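Local atomic coordinates of chitin binding protein (Tectaria macrodonta, PDB entry 6IF7), a protein that binds chitin and copper, kills insects, and is possibly a lytic polysaccharide monooxygenase of family AA10. Residues A[88-99]-A[143-154]; A[34-45]-A[64-74]. All blocks are in the same frame, centred on the assembly; numbering follows the deposited sequence.

Contact 1: residues A[88-99]-A[143-154]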
loop_
_atom_site.group_PDB
_atom_site.type_symbol
_atom_site.label_atom_id
_atom_site.label_comp_id
_atom_site.label_asym_id
_atom_site.label_seq_id
_atom_site.Cartn_x
_atom_site.Cartn_y
_atom_site.Cartn_z
ATOM N N SER A 88 4.014 -13.618 -10.898
ATOM C CA SER A 88 2.613 -13.765 -11.249
ATOM C C SER A 88 2.258 -15.263 -11.257
ATOM O O SER A 88 3.015 -16.041 -11.803
ATOM C CB SER A 88 2.397 -13.171 -12.644
ATOM O OG SER A 88 1.046 -13.258 -13.040
ATOM N N GLY A 89 1.138 -15.666 -10.645
ATOM C CA GLY A 89 0.731 -17.085 -10.591
ATOM C C GLY A 89 1.621 -17.943 -9.693
ATOM O O GLY A 89 2.115 -18.985 -10.113
ATOM N N ALA A 90 1.826 -17.507 -8.452
ATOM C CA ALA A 90 2.632 -18.252 -7.477
ATOM C C ALA A 90 2.052 -18.073 -6.104
ATOM O O ALA A 90 1.427 -17.044 -5.822
ATOM C CB ALA A 90 4.073 -17.794 -7.486
ATOM N N SER A 91 2.268 -19.075 -5.254
ATOM C CA SER A 91 1.687 -19.090 -3.907
ATOM C C SER A 91 2.698 -18.908 -2.767
ATOM O O SER A 91 2.306 -18.875 -1.609
ATOM C CB SER A 91 0.926 -20.405 -3.706
ATOM O OG SER A 91 1.834 -21.466 -3.860
ATOM N N SER A 92 3.984 -18.806 -3.092
ATOM C CA SER A 92 5.031 -18.754 -2.088
ATOM C C SER A 92 5.576 -17.359 -1.732
ATOM O O SER A 92 6.498 -17.250 -0.910
ATOM C CB SER A 92 6.190 -19.611 -2.571
ATOM O OG SER A 92 5.715 -20.922 -2.778
ATOM N N PHE A 93 5.073 -16.286 -2.333
ATOM C CA PHE A 93 5.681 -14.999 -2.011
ATOM C C PHE A 93 5.479 -14.681 -0.532
ATOM O O PHE A 93 4.352 -14.807 -0.047
ATOM C CB PHE A 93 5.144 -13.881 -2.835
ATOM C CG PHE A 93 5.935 -12.627 -2.683
ATOM C CD1 PHE A 93 7.115 -12.456 -3.387
ATOM C CD2 PHE A 93 5.531 -11.629 -1.785
ATOM C CE1 PHE A 93 7.848 -11.284 -3.249
ATOM C CE2 PHE A 93 6.270 -10.457 -1.640
ATOM C CZ PHE A 93 7.427 -10.290 -2.372
ATOM N N PRO A 94 6.572 -14.314 0.194
ATOM C CA PRO A 94 6.473 -13.990 1.627
ATOM C C PRO A 94 5.951 -12.569 1.867
ATOM O O PRO A 94 6.743 -11.633 2.075
ATOM C CB PRO A 94 7.911 -14.187 2.143
ATOM C CG PRO A 94 8.776 -13.963 0.962
ATOM C CD PRO A 94 7.978 -14.271 -0.279
ATOM N N PHE A 95 4.626 -12.413 1.807
ATOM C CA PHE A 95 4.006 -11.120 2.091
ATOM C C PHE A 95 4.175 -10.777 3.579
ATOM O O PHE A 95 3.918 -11.627 4.472
ATOM C CB PHE A 95 2.519 -11.054 1.729
ATOM C CG PHE A 95 2.216 -11.300 0.277
ATOM C CD1 PHE A 95 2.368 -10.288 -0.666
ATOM C CD2 PHE A 95 1.748 -12.555 -0.149
ATOM C CE1 PHE A 95 2.073 -10.507 -2.006
ATOM C CE2 PHE A 95 1.450 -12.780 -1.482
ATOM C CZ PHE A 95 1.616 -11.759 -2.404
ATOM N N ARG A 96 4.593 -9.528 3.834
ATOM C CA ARG A 96 4.785 -9.033 5.207
ATOM C C ARG A 96 4.178 -7.658 5.347
ATOM O O ARG A 96 4.364 -6.829 4.475
ATOM C CB ARG A 96 6.266 -8.958 5.555
ATOM C CG ARG A 96 7.032 -10.259 5.373
ATOM C CD ARG A 96 6.717 -11.263 6.458
ATOM N NE ARG A 96 7.493 -12.496 6.268
ATOM C CZ ARG A 96 7.073 -13.623 5.665
ATOM N NH1 ARG A 96 5.835 -13.762 5.159
ATOM N NH2 ARG A 96 7.907 -14.654 5.587
ATOM N N TYR A 97 3.444 -7.443 6.446
ATOM C CA TYR A 97 2.883 -6.135 6.834
ATOM C C TYR A 97 3.472 -5.821 8.194
ATOM O O TYR A 97 3.162 -6.506 9.193
ATOM C CB TYR A 97 1.345 -6.193 6.931
ATOM C CG TYR A 97 0.667 -4.836 7.086
ATOM C CD1 TYR A 97 0.693 -4.124 8.287
ATOM C CD2 TYR A 97 -0.006 -4.266 6.016
ATOM C CE1 TYR A 97 0.088 -2.892 8.393
ATOM C CE2 TYR A 97 -0.620 -3.043 6.123
ATOM C CZ TYR A 97 -0.566 -2.361 7.301
ATOM O OH TYR A 97 -1.211 -1.144 7.341
ATOM N N ILE A 98 4.314 -4.792 8.235
ATOM C CA ILE A 98 4.987 -4.400 9.480
ATOM C C ILE A 98 4.008 -3.591 10.331
ATOM O O ILE A 98 3.386 -2.616 9.856
ATOM C CB ILE A 98 6.342 -3.650 9.280
ATOM C CG1 ILE A 98 6.976 -3.295 10.651
ATOM C CG2 ILE A 98 6.198 -2.372 8.458
ATOM C CD1 ILE A 98 8.433 -2.872 10.573
ATOM N N ALA A 99 3.858 -4.032 11.573
ATOM C CA ALA A 99 2.938 -3.421 12.510
ATOM C C ALA A 99 3.749 -2.882 13.687
ATOM O O ALA A 99 4.329 -3.649 14.446
ATOM C CB ALA A 99 1.898 -4.431 12.971
ATOM N N GLY A 143 7.269 -8.611 14.902
ATOM C CA GLY A 143 6.728 -7.289 14.577
ATOM C C GLY A 143 6.014 -7.192 13.235
ATOM O O GLY A 143 5.422 -6.136 12.936
ATOM N N SER A 144 6.047 -8.265 12.431
ATOM C CA SER A 144 5.364 -8.281 11.131
ATOM C C SER A 144 4.345 -9.420 10.997
ATOM O O SER A 144 4.604 -10.573 11.370
ATOM C CB SER A 144 6.362 -8.395 9.996
ATOM O OG SER A 144 6.990 -7.168 9.787
ATOM N N TYR A 145 3.193 -9.072 10.423
ATOM C CA TYR A 145 2.210 -10.049 9.999
ATOM C C TYR A 145 2.736 -10.776 8.760
ATOM O O TYR A 145 3.181 -10.140 7.818
ATOM C CB TYR A 145 0.883 -9.372 9.679
ATOM C CG TYR A 145 0.119 -8.845 10.869
ATOM C CD1 TYR A 145 -0.482 -9.720 11.786
ATOM C CD2 TYR A 145 -0.060 -7.464 11.053
ATOM C CE1 TYR A 145 -1.226 -9.234 12.853
ATOM C CE2 TYR A 145 -0.799 -6.968 12.121
ATOM C CZ TYR A 145 -1.374 -7.850 13.016
ATOM O OH TYR A 145 -2.094 -7.328 14.055
ATOM N N GLN A 146 2.721 -12.104 8.807
ATOM C CA GLN A 146 3.052 -12.973 7.680
ATOM C C GLN A 146 1.751 -13.418 7.025
ATOM O O GLN A 146 0.857 -13.945 7.683
ATOM C CB GLN A 146 3.822 -14.216 8.162
ATOM C CG GLN A 146 5.028 -13.876 9.019
ATOM C CD GLN A 146 6.027 -14.993 9.133
ATOM O OE1 GLN A 146 5.688 -16.173 9.055
ATOM N NE2 GLN A 146 7.276 -14.628 9.340
ATOM N N ILE A 147 1.660 -13.218 5.718
ATOM C CA ILE A 147 0.435 -13.440 4.954
ATOM C C ILE A 147 0.769 -14.329 3.743
ATOM O O ILE A 147 1.776 -14.113 3.049
ATOM C CB ILE A 147 -0.181 -12.064 4.550
ATOM C CG1 ILE A 147 -0.692 -11.341 5.826
ATOM C CG2 ILE A 147 -1.273 -12.203 3.484
ATOM C CD1 ILE A 147 -1.018 -9.887 5.645
ATOM N N THR A 148 -0.101 -15.302 3.489
ATOM C CA THR A 148 0.056 -16.232 2.362
ATOM C C THR A 148 -1.101 -16.101 1.381
ATOM O O THR A 148 -2.277 -15.985 1.774
ATOM C CB THR A 148 0.115 -17.686 2.854
ATOM O OG1 THR A 148 -0.990 -17.925 3.740
ATOM C CG2 THR A 148 1.440 -17.955 3.562
ATOM N N GLY A 149 -0.763 -16.121 0.101
ATOM C CA GLY A 149 -1.753 -16.110 -0.950
ATOM C C GLY A 149 -1.124 -16.397 -2.280
ATOM O O GLY A 149 0.102 -16.394 -2.415
ATOM N N THR A 150 -1.979 -16.646 -3.260
ATOM C CA THR A 150 -1.569 -16.858 -4.630
ATOM C C THR A 150 -1.715 -15.523 -5.362
ATOM O O THR A 150 -2.782 -14.886 -5.321
ATOM C CB THR A 150 -2.395 -17.978 -5.285
ATOM O OG1 THR A 150 -2.145 -19.206 -4.599
ATOM C CG2 THR A 150 -2.012 -18.168 -6.771
ATOM N N THR A 151 -0.625 -15.085 -5.994
ATOM C CA THR A 151 -0.653 -13.920 -6.861
ATOM C C THR A 151 -1.445 -14.246 -8.114
ATOM O O THR A 151 -1.391 -15.385 -8.598
ATOM C CB THR A 151 0.761 -13.503 -7.280
ATOM O OG1 THR A 151 1.431 -14.607 -7.908
ATOM C CG2 THR A 151 1.528 -13.047 -6.042
ATOM N N PRO A 152 -2.184 -13.262 -8.651
ATOM C CA PRO A 152 -2.905 -13.555 -9.896
ATOM C C PRO A 152 -1.935 -13.830 -11.071
ATOM O O PRO A 152 -0.799 -13.298 -11.097
ATOM C CB PRO A 152 -3.764 -12.292 -10.114
ATOM C CG PRO A 152 -3.706 -11.543 -8.822
ATOM C CD PRO A 152 -2.365 -11.854 -8.249
ATOM N N SER A 153 -2.371 -14.675 -12.008
ATOM C CA SER A 153 -1.429 -15.410 -12.868
ATOM C C SER A 153 -1.159 -14.915 -14.280
ATOM O O SER A 153 -0.174 -15.361 -14.884
ATOM C CB SER A 153 -1.777 -16.909 -12.916
ATOM O OG SER A 153 -3.104 -17.079 -13.324
ATOM N N GLY A 154 -1.937 -14.001 -14.827
ATOM C CA GLY A 154 -1.624 -13.585 -16.211
ATOM C C GLY A 154 -1.009 -12.214 -16.304
ATOM O O GLY A 154 -1.366 -11.448 -17.171
HETATM O O HOH W 1 2.498 -15.932 -3.666
HETATM O O HOH W 2 2.180 -16.477 -0.358
HETATM O O HOH W 3 4.064 -15.488 3.820
#
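Tyr97 and Tyr145 face each other as a hydrogen-bonded pair in the antiparallel ladder joining strands 95-99 and 144-147. Tyr97 N donates to Tyr145 O and Tyr97 O accepts from Tyr145 N (2.8 Å); Phe95 O takes Ile147 N, and Ala99 N closes the end on Gly143 O. Beyond the strands the segments stay together through Thr151 N to Ala90 O (2.8 Å), while Ala90 N turns to the hydroxyl of Thr151, which also bonds to Pro87 O. Ser88 OG binds Pro152 O at 2.7 Å, in the carbonyl plane on a lone pair.

Waters bridge the gap between these two runs of direct bonds. One links Ala90 O, Phe93 N and Gly149 O, and a second joins Ser91 O and Phe93 O to Gly149 N.

On the face carrying Arg96 and Gln146, guanidinium and amide stack with planes 22° apart, Gln146 NE2 lying 3.7 Å from Arg96 NE. Bent at chi2 (-74°), the arginine turns back so that NH1 reaches Phe95 O at 3.0 Å, from above the carbonyl plane and opposite to Ile147 N. A third water joins NH1 to Ile147 O.

The face bearing Phe95, Tyr97, Tyr145 and Ile147 is largely apolar. Phe95 CB meets Ile147 CB, the Phe95 rim touches Thr151 CG2 (CZ, 3.9 Å), and Ala99 CB lies 3.8 Å from Tyr145 CE2. Phe107 of strand 105-111 meets the rings of Tyr97 and Tyr145, the latter edge-to-face, Phe109 meets Phe95 edge-to-face, and Tyr145 OH bonds to the backbone N of copper ligand His103.

The chemistry is thus two-sided: one face carries an arginine-amide stack whose guanidinium also bonds to Phe95 O, whereas the other packs into the core of the beta-sandwich and leads toward the copper site.

Contact 2: residues A[34-45]-A[64-74]; sequences SGTQAFYDWNEV and CSAGRFKYRGL. Unlike the reference sequence in segment 64-74: Tyr71 (reference Phe).
This is a mixed polar and apolar contact between two short, mainly helical and turn segments, helix 36-40 with its flanking turns and the 3-10 segment 69-74, which pack beside the beta core. Tyr71, which replaces the phenylalanine of the reference sequence, lies at its middle. Val45 CG2 sits over one ring face in a CH-pi contact, 3.7 Å from the centroid, and Lys70 CG lies over the rim of the opposite face. Tyr71 OH donates to Asp41 O at 2.6 Å; Glu44 N binds that carbonyl from its other side, closing a type I turn. The fully extended Lys70 chain carries NZ to the anti side of Asp41 OD2, a 2.8 Å salt bridge. A water gathers Lys70 NZ, Arg68 NH2, Glu44 O and Glu44 OE1. At the far end Ser34 OG donates to Lys70 O and accepts from Gly73 N (2.9 Å), and Leu74 CD2 touches Phe39 CE1 as their side chains pass in opposite directions. Glu44 OE2 bonds to His1 NE2, and Arg68 NH1 to Asn46 O. The whole is a helix-and-loop region beside the beta-sandwich, consistent with the AA10 LPMO fold, and through Glu44 it supplies a second-shell partner to copper ligand His1.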
loop_
_atom_site.group_PDB
_atom_site.type_symbol
_atom_site.label_atom_id
_atom_site.label_comp_id
_atom_site.label_asym_id
_atom_site.label_seq_id
_atom_site.Cartn_x
_atom_site.Cartn_y
_atom_site.Cartn_z
ATOM N N SER A 34 4.778 16.388 0.447
ATOM C CA SER A 34 4.125 16.158 1.733
ATOM C C SER A 34 4.905 16.742 2.936
ATOM O O SER A 34 4.334 16.874 4.026
ATOM C CB SER A 34 3.854 14.647 1.954
ATOM O OG SER A 34 2.610 14.217 1.402
ATOM N N GLY A 35 6.198 17.055 2.757
ATOM C CA GLY A 35 7.063 17.415 3.879
ATOM C C GLY A 35 7.522 16.171 4.620
ATOM O O GLY A 35 7.079 15.062 4.328
ATOM N N THR A 36 8.403 16.346 5.594
ATOM C CA THR A 36 9.061 15.200 6.215
ATOM C C THR A 36 8.196 14.493 7.248
ATOM O O THR A 36 8.272 13.262 7.379
ATOM C CB THR A 36 10.393 15.594 6.891
ATOM O OG1 THR A 36 10.154 16.704 7.752
ATOM C CG2 THR A 36 11.435 15.971 5.871
ATOM N N GLN A 37 7.390 15.249 7.986
ATOM C CA GLN A 37 6.700 14.669 9.130
ATOM C C GLN A 37 5.766 13.546 8.708
ATOM O O GLN A 37 5.684 12.528 9.387
ATOM C CB GLN A 37 5.936 15.727 9.946
ATOM C CG GLN A 37 5.364 15.205 11.270
ATOM C CD GLN A 37 6.408 14.495 12.152
ATOM O OE1 GLN A 37 6.152 13.415 12.691
ATOM N NE2 GLN A 37 7.596 15.088 12.273
ATOM N N ALA A 38 5.077 13.731 7.581
ATOM C CA ALA A 38 4.205 12.687 7.019
ATOM C C ALA A 38 4.913 11.319 6.957
ATOM O O ALA A 38 4.311 10.280 7.287
ATOM C CB ALA A 38 3.726 13.090 5.631
ATOM N N PHE A 39 6.194 11.343 6.573
ATOM C CA PHE A 39 6.992 10.125 6.391
ATOM C C PHE A 39 7.565 9.529 7.662
ATOM O O PHE A 39 7.749 8.319 7.736
ATOM C CB PHE A 39 8.067 10.334 5.329
ATOM C CG PHE A 39 7.485 10.551 3.968
ATOM C CD1 PHE A 39 7.160 9.469 3.152
ATOM C CD2 PHE A 39 7.156 11.839 3.535
ATOM C CE1 PHE A 39 6.561 9.679 1.919
ATOM C CE2 PHE A 39 6.552 12.051 2.305
ATOM C CZ PHE A 39 6.256 10.976 1.493
ATOM N N TYR A 40 7.815 10.355 8.672
ATOM C CA TYR A 40 8.045 9.822 10.001
ATOM C C TYR A 40 6.758 9.222 10.568
ATOM O O TYR A 40 6.839 8.356 11.412
ATOM C CB TYR A 40 8.610 10.883 10.944
ATOM C CG TYR A 40 9.977 11.375 10.533
ATOM C CD1 TYR A 40 11.061 10.506 10.501
ATOM C CD2 TYR A 40 10.180 12.702 10.163
ATOM C CE1 TYR A 40 12.324 10.949 10.139
ATOM C CE2 TYR A 40 11.433 13.159 9.806
ATOM C CZ TYR A 40 12.499 12.271 9.796
ATOM O OH TYR A 40 13.733 12.698 9.393
ATOM N N ASP A 41 5.591 9.679 10.098
ATOM C CA ASP A 41 4.293 9.048 10.396
ATOM C C ASP A 41 3.852 8.049 9.312
ATOM O O ASP A 41 2.654 7.980 8.960
ATOM C CB ASP A 41 3.197 10.115 10.554
ATOM C CG ASP A 41 3.555 11.200 11.559
ATOM O OD1 ASP A 41 4.472 10.987 12.377
ATOM O OD2 ASP A 41 2.916 12.265 11.510
ATOM N N TRP A 42 4.801 7.245 8.810
ATOM C CA TRP A 42 4.530 6.269 7.724
ATOM C C TRP A 42 3.503 5.206 8.137
ATOM O O TRP A 42 2.830 4.590 7.281
ATOM C CB TRP A 42 5.825 5.589 7.228
ATOM C CG TRP A 42 6.526 4.834 8.305
ATOM C CD1 TRP A 42 7.492 5.308 9.130
ATOM C CD2 TRP A 42 6.268 3.492 8.717
ATOM N NE1 TRP A 42 7.884 4.333 10.021
ATOM C CE2 TRP A 42 7.140 3.208 9.791
ATOM C CE3 TRP A 42 5.405 2.489 8.269
ATOM C CZ2 TRP A 42 7.165 1.971 10.425
ATOM C CZ3 TRP A 42 5.447 1.238 8.898
ATOM C CH2 TRP A 42 6.311 0.996 9.956
ATOM N N ASN A 43 3.386 4.996 9.444
ATOM C CA ASN A 43 2.515 3.958 9.988
ATOM C C ASN A 43 1.063 4.386 10.210
ATOM O O ASN A 43 0.266 3.616 10.764
ATOM C CB ASN A 43 3.121 3.410 11.296
ATOM C CG ASN A 43 3.232 4.467 12.391
ATOM O OD1 ASN A 43 3.036 5.655 12.155
ATOM N ND2 ASN A 43 3.565 4.027 13.595
ATOM N N GLU A 44 0.721 5.601 9.788
ATOM C CA GLU A 44 -0.573 6.166 10.086
ATOM C C GLU A 44 -1.216 6.783 8.841
ATOM O O GLU A 44 -1.753 7.892 8.890
ATOM C CB GLU A 44 -0.455 7.179 11.249
ATOM C CG GLU A 44 -1.776 7.417 11.957
ATOM C CD GLU A 44 -1.681 8.410 13.092
ATOM O OE1 GLU A 44 -1.508 9.603 12.826
ATOM O OE2 GLU A 44 -1.799 7.988 14.249
ATOM N N VAL A 45 -1.195 6.046 7.732
ATOM C CA VAL A 45 -2.054 6.370 6.582
ATOM C C VAL A 45 -3.439 5.767 6.872
ATOM O O VAL A 45 -3.845 4.748 6.316
ATOM C CB VAL A 45 -1.456 5.898 5.244
ATOM C CG1 VAL A 45 -2.315 6.367 4.088
ATOM C CG2 VAL A 45 -0.017 6.409 5.102
ATOM N N CYS A 64 -3.679 6.188 -2.616
ATOM C CA CYS A 64 -2.461 5.962 -1.830
ATOM C C CYS A 64 -2.336 6.851 -0.597
ATOM O O CYS A 64 -1.743 6.429 0.383
ATOM C CB CYS A 64 -1.230 6.119 -2.707
ATOM S SG CYS A 64 -1.142 4.911 -4.050
ATOM N N SER A 65 -2.887 8.066 -0.644
ATOM C CA SER A 65 -3.008 8.919 0.550
ATOM C C SER A 65 -4.248 8.638 1.388
ATOM O O SER A 65 -4.357 9.150 2.486
ATOM C CB SER A 65 -3.008 10.405 0.161
ATOM O OG SER A 65 -4.177 10.766 -0.552
ATOM N N ALA A 66 -5.165 7.822 0.875
ATOM C CA ALA A 66 -6.472 7.553 1.497
ATOM C C ALA A 66 -7.293 8.838 1.692
ATOM O O ALA A 66 -7.964 9.011 2.706
ATOM C CB ALA A 66 -6.309 6.795 2.817
ATOM N N GLY A 67 -7.210 9.732 0.710
ATOM C CA GLY A 67 -7.886 11.022 0.766
ATOM C C GLY A 67 -7.344 12.006 1.773
ATOM O O GLY A 67 -7.957 13.042 1.992
ATOM N N ARG A 68 -6.184 11.709 2.363
ATOM C CA ARG A 68 -5.585 12.542 3.390
ATOM C C ARG A 68 -4.567 13.445 2.715
ATOM O O ARG A 68 -3.594 12.967 2.168
ATOM C CB ARG A 68 -4.894 11.688 4.447
ATOM C CG ARG A 68 -5.786 10.675 5.168
ATOM C CD ARG A 68 -6.496 11.237 6.402
ATOM N NE ARG A 68 -5.531 11.864 7.290
ATOM C CZ ARG A 68 -4.672 11.225 8.096
ATOM N NH1 ARG A 68 -4.637 9.897 8.194
ATOM N NH2 ARG A 68 -3.824 11.946 8.826
ATOM N N PHE A 69 -4.820 14.751 2.726
ATOM C CA PHE A 69 -3.904 15.752 2.143
ATOM C C PHE A 69 -2.477 15.625 2.661
ATOM O O PHE A 69 -1.517 15.787 1.917
ATOM C CB PHE A 69 -4.414 17.163 2.461
ATOM C CG PHE A 69 -3.805 18.226 1.620
ATOM C CD1 PHE A 69 -4.203 18.386 0.308
ATOM C CD2 PHE A 69 -2.852 19.070 2.139
ATOM C CE1 PHE A 69 -3.658 19.379 -0.473
ATOM C CE2 PHE A 69 -2.292 20.064 1.360
ATOM C CZ PHE A 69 -2.688 20.213 0.051
ATOM N N LYS A 70 -2.355 15.354 3.956
ATOM C CA LYS A 70 -1.074 15.046 4.595
ATOM C C LYS A 70 -0.197 14.060 3.792
ATOM O O LYS A 70 1.003 14.268 3.661
ATOM C CB LYS A 70 -1.341 14.484 5.993
ATOM C CG LYS A 70 -0.127 13.944 6.727
ATOM C CD LYS A 70 -0.491 13.498 8.125
ATOM C CE LYS A 70 0.754 13.089 8.885
ATOM N NZ LYS A 70 0.428 12.488 10.216
ATOM N N TYR A 71 -0.802 13.019 3.244
ATOM C CA TYR A 71 -0.059 12.001 2.497
ATOM C C TYR A 71 -0.127 12.150 0.974
ATOM O O TYR A 71 0.139 11.182 0.233
ATOM C CB TYR A 71 -0.532 10.608 2.937
ATOM C CG TYR A 71 -0.220 10.327 4.385
ATOM C CD1 TYR A 71 1.080 10.023 4.792
ATOM C CD2 TYR A 71 -1.222 10.374 5.361
ATOM C CE1 TYR A 71 1.371 9.764 6.134
ATOM C CE2 TYR A 71 -0.942 10.125 6.694
ATOM C CZ TYR A 71 0.361 9.831 7.083
ATOM O OH TYR A 71 0.633 9.569 8.428
ATOM N N ARG A 72 -0.434 13.361 0.502
ATOM C CA ARG A 72 -0.576 13.660 -0.944
ATOM C C ARG A 72 0.646 13.314 -1.843
ATOM O O ARG A 72 0.493 12.968 -3.022
ATOM C CB ARG A 72 -0.941 15.136 -1.139
ATOM C CG ARG A 72 0.163 16.122 -0.722
ATOM C CD ARG A 72 -0.419 17.530 -0.674
ATOM N NE ARG A 72 0.431 18.592 -0.135
ATOM C CZ ARG A 72 0.732 18.785 1.155
ATOM N NH1 ARG A 72 0.338 17.921 2.096
ATOM N NH2 ARG A 72 1.465 19.850 1.501
ATOM N N GLY A 73 1.848 13.421 -1.300
ATOM C CA GLY A 73 3.041 12.888 -1.981
ATOM C C GLY A 73 2.985 11.420 -2.424
ATOM O O GLY A 73 3.625 11.042 -3.400
ATOM N N LEU A 74 2.218 10.598 -1.722
ATOM C CA LEU A 74 2.030 9.196 -2.094
ATOM C C LEU A 74 1.143 9.003 -3.331
ATOM O O LEU A 74 1.097 7.902 -3.882
ATOM C CB LEU A 74 1.405 8.411 -0.932
ATOM C CG LEU A 74 2.143 8.444 0.407
ATOM C CD1 LEU A 74 1.418 7.572 1.407
ATOM C CD2 LEU A 74 3.580 7.962 0.273
HETATM O O HOH W 4 -1.580 10.331 10.103
#

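From the N terminus, strand 2-6 and helices 10-16 and 25-34 come first. Contact 2 then closes a short loop, bringing 64-74 back against 34-45 across 18 residues that include helix 54-57. Only after it is complete does contact 1 open, its 88-99 segment pairing with 143-154 across 43 residues that contain strand 105-111 and copper ligand His103. The two loops therefore follow in series, neither nested nor crossed. Contact 2 ties together the helical flank, which the Cys64-Cys177 disulfide fastens to strand 173-182; contact 1 forms the middle of the four-stranded sheet. Their centres lie about 24 Å apart, yet they touch where Ile98 CG2 packs on Trp42 CH2 (3.7 Å).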